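Local coordinates for transcriptional regulator (Pseudomonas aeruginosa, PDB 3E7Q), which probably binds regulatory DNA through a TetR-type helix-turn-helix domain and acts as a transcriptional repressor, at residues G86-R91 / L145-E150. Numbering follows the deposited sequence.
Sequences GGARPR and LRQLAE
The guanidinium of Arg91 meets Gln147 OE1 at its edge and has Gly86 O over the centre of one face, 3.1 Å above its plane. Its plane and the Gln147 amide are turned 51° apart, and the two side chains cross at about a right angle. The bond from Arg91 NH1 to Gln147 OE1 is 3.2 Å long and comes from above the amide carbonyl plane instead of along a lone pair. Straighter is the bond from Gln147 NE2 to Gly86 O (3.0 Å, 168°), whose acceptor lies in the amide plane. Together they are consistent with NE2 facing Gly86 O and OE1 facing Arg91, an instance of one glutamine tying its helix both to a neighbouring helix and to the loop before it. With CG anti to the backbone N (chi1 -156°) and an extended chain, Gln147 reaches past Ala88 to that loop. Ala88 CB rests 3.4 Å from Leu148 N, while Leu148 CD1 touches Arg89 CG at 3.7 Å. Gly87 sits at the N-cap position of helix 88-99, and Glu151 accepts a hydrogen bond from Ala88 N. Helix 88-99 starts against the C-terminal part of helix 124-152; helix 186-204 adds Val197 against Arg89 and Leu148, and salt-bridges Arg89 through Asp198, Glu194 and Glu201.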
ATOM      1  N   GLY B  86       0.415   5.912 -31.143  1.00 49.13           N
ATOM      2  CA  GLY B  86       1.618   6.654 -30.803  1.00 48.37           C
ATOM      3  C   GLY B  86       1.483   7.762 -29.779  1.00 47.00           C
ATOM      4  O   GLY B  86       2.510   8.133 -29.160  1.00 47.72           O
ATOM      5  N   GLY B  87       0.261   8.296 -29.613  1.00 44.77           N
ATOM      6  CA  GLY B  87       0.047   9.526 -28.824  1.00 42.31           C
ATOM      7  C   GLY B  87       0.057   9.360 -27.307  1.00 41.06           C
ATOM      8  O   GLY B  87      -0.102   8.267 -26.795  1.00 40.88           O
ATOM      9  N   ALA B  88       0.173  10.448 -26.558  1.00 40.83           N
ATOM     10  CA  ALA B  88       0.400  10.333 -25.076  1.00 39.74           C
ATOM     11  C   ALA B  88      -0.798   9.693 -24.321  1.00 39.42           C
ATOM     12  O   ALA B  88      -0.582   8.799 -23.480  1.00 37.30           O
ATOM     13  CB  ALA B  88       0.805  11.664 -24.472  1.00 39.15           C
ATOM     14  N   ARG B  89      -2.043  10.086 -24.676  1.00 39.01           N
ATOM     15  CA  ARG B  89      -3.261   9.594 -24.005  1.00 38.55           C
ATOM     16  C   ARG B  89      -3.563   8.141 -24.365  1.00 38.47           C
ATOM     17  O   ARG B  89      -3.883   7.347 -23.481  1.00 38.87           O
ATOM     18  CB  ARG B  89      -4.475  10.528 -24.223  1.00 38.14           C
ATOM     19  CG  ARG B  89      -4.275  11.827 -23.477  1.00 40.94           C
ATOM     20  CD  ARG B  89      -5.405  12.372 -22.627  1.00 44.13           C
ATOM     21  NE  ARG B  89      -6.121  11.438 -21.721  1.00 45.19           N
ATOM     22  CZ  ARG B  89      -7.096  11.831 -20.903  1.00 40.80           C
ATOM     23  NH1 ARG B  89      -7.388  13.102 -20.811  1.00 41.42           N
ATOM     24  NH2 ARG B  89      -7.742  10.972 -20.153  1.00 39.86           N
ATOM     25  N   PRO B  90      -3.415   7.761 -25.648  1.00 39.16           N
ATOM     26  CA  PRO B  90      -3.598   6.341 -25.956  1.00 39.42           C
ATOM     27  C   PRO B  90      -2.592   5.391 -25.231  1.00 39.50           C
ATOM     28  O   PRO B  90      -3.004   4.335 -24.768  1.00 37.62           O
ATOM     29  CB  PRO B  90      -3.467   6.285 -27.475  1.00 39.61           C
ATOM     30  CG  PRO B  90      -3.789   7.642 -27.947  1.00 39.36           C
ATOM     31  CD  PRO B  90      -3.174   8.533 -26.863  1.00 39.23           C
ATOM     32  N   ARG B  91      -1.329   5.818 -25.113  1.00 39.87           N
ATOM     33  CA  ARG B  91      -0.277   5.135 -24.339  1.00 39.98           C
ATOM     34  C   ARG B  91      -0.586   5.073 -22.827  1.00 39.34           C
ATOM     35  O   ARG B  91      -0.431   4.018 -22.201  1.00 39.05           O
ATOM     36  CB  ARG B  91       1.089   5.812 -24.532  1.00 39.84           C
ATOM     37  CG  ARG B  91       1.637   5.835 -25.933  1.00 41.28           C
ATOM     38  CD  ARG B  91       3.066   6.382 -26.018  1.00 42.49           C
ATOM     39  NE  ARG B  91       3.738   5.748 -27.148  1.00 48.49           N
ATOM     40  CZ  ARG B  91       4.762   6.277 -27.845  1.00 53.52           C
ATOM     41  NH1 ARG B  91       5.299   7.456 -27.508  1.00 53.97           N
ATOM     42  NH2 ARG B  91       5.271   5.627 -28.908  1.00 52.40           N
ATOM     43  N   LEU B 145       4.194  11.442 -19.647  1.00 40.56           N
ATOM     44  CA  LEU B 145       3.673  12.691 -19.123  1.00 39.89           C
ATOM     45  C   LEU B 145       4.356  13.887 -19.766  1.00 39.86           C
ATOM     46  O   LEU B 145       3.716  14.914 -19.958  1.00 37.38           O
ATOM     47  CB  LEU B 145       3.768  12.737 -17.629  1.00 39.50           C
ATOM     48  CG  LEU B 145       2.825  11.758 -16.937  1.00 38.19           C
ATOM     49  CD1 LEU B 145       3.175  11.693 -15.478  1.00 28.70           C
ATOM     50  CD2 LEU B 145       1.390  12.205 -17.184  1.00 30.00           C
ATOM     51  N   ARG B 146       5.623  13.704 -20.149  1.00 40.41           N
ATOM     52  CA  ARG B 146       6.340  14.688 -20.942  1.00 41.32           C
ATOM     53  C   ARG B 146       5.861  14.809 -22.341  1.00 40.27           C
ATOM     54  O   ARG B 146       5.788  15.910 -22.845  1.00 39.39           O
ATOM     55  CB  ARG B 146       7.798  14.364 -21.023  1.00 42.36           C
ATOM     56  CG  ARG B 146       8.438  14.668 -19.719  1.00 48.12           C
ATOM     57  CD  ARG B 146       9.910  14.704 -19.826  1.00 52.72           C
ATOM     58  NE  ARG B 146      10.370  15.184 -18.557  1.00 55.44           N
ATOM     59  CZ  ARG B 146      11.477  14.784 -17.977  1.00 58.49           C
ATOM     60  NH1 ARG B 146      12.241  13.881 -18.582  1.00 58.93           N
ATOM     61  NH2 ARG B 146      11.779  15.269 -16.772  1.00 59.48           N
ATOM     62  N   GLN B 147       5.585  13.684 -22.977  1.00 39.45           N
ATOM     63  CA  GLN B 147       4.895  13.684 -24.284  1.00 39.81           C
ATOM     64  C   GLN B 147       3.571  14.431 -24.184  1.00 38.81           C
ATOM     65  O   GLN B 147       3.312  15.329 -24.954  1.00 39.39           O
ATOM     66  CB  GLN B 147       4.664  12.231 -24.721  1.00 40.22           C
ATOM     67  CG  GLN B 147       4.527  12.064 -26.168  1.00 41.84           C
ATOM     68  CD  GLN B 147       4.035  10.689 -26.595  1.00 40.39           C
ATOM     69  OE1 GLN B 147       3.932   9.764 -25.807  1.00 42.13           O
ATOM     70  NE2 GLN B 147       3.749  10.568 -27.854  1.00 40.78           N
ATOM     71  N   LEU B 148       2.775  14.088 -23.180  1.00 37.98           N
ATOM     72  CA  LEU B 148       1.536  14.796 -22.882  1.00 38.61           C
ATOM     73  C   LEU B 148       1.679  16.299 -22.755  1.00 38.24           C
ATOM     74  O   LEU B 148       0.885  17.048 -23.350  1.00 39.13           O
ATOM     75  CB  LEU B 148       0.840  14.268 -21.632  1.00 38.01           C
ATOM     76  CG  LEU B 148      -0.641  14.614 -21.393  1.00 37.26           C
ATOM     77  CD1 LEU B 148      -1.547  14.060 -22.505  1.00 35.23           C
ATOM     78  CD2 LEU B 148      -1.076  14.030 -20.047  1.00 38.04           C
ATOM     79  N   ALA B 149       2.668  16.708 -21.983  1.00 38.21           N
ATOM     80  CA  ALA B 149       2.991  18.105 -21.773  1.00 38.06           C
ATOM     81  C   ALA B 149       3.389  18.839 -23.070  1.00 38.08           C
ATOM     82  O   ALA B 149       2.956  19.981 -23.307  1.00 36.24           O
ATOM     83  CB  ALA B 149       4.112  18.217 -20.715  1.00 37.27           C
ATOM     84  N   GLU B 150       4.215  18.184 -23.887  1.00 38.62           N
ATOM     85  CA  GLU B 150       4.601  18.692 -25.208  1.00 39.62           C
ATOM     86  C   GLU B 150       3.371  18.839 -26.165  1.00 38.97           C
ATOM     87  O   GLU B 150       3.164  19.877 -26.759  1.00 38.52           O
ATOM     88  CB  GLU B 150       5.694  17.809 -25.844  1.00 39.85           C
ATOM     89  CG  GLU B 150       5.956  18.146 -27.384  1.00 42.34           C
ATOM     90  CD  GLU B 150       6.732  19.475 -27.652  1.00 47.58           C
ATOM     91  OE1 GLU B 150       7.360  20.012 -26.698  1.00 51.09           O
ATOM     92  OE2 GLU B 150       6.719  19.968 -28.826  1.00 50.43           O
TER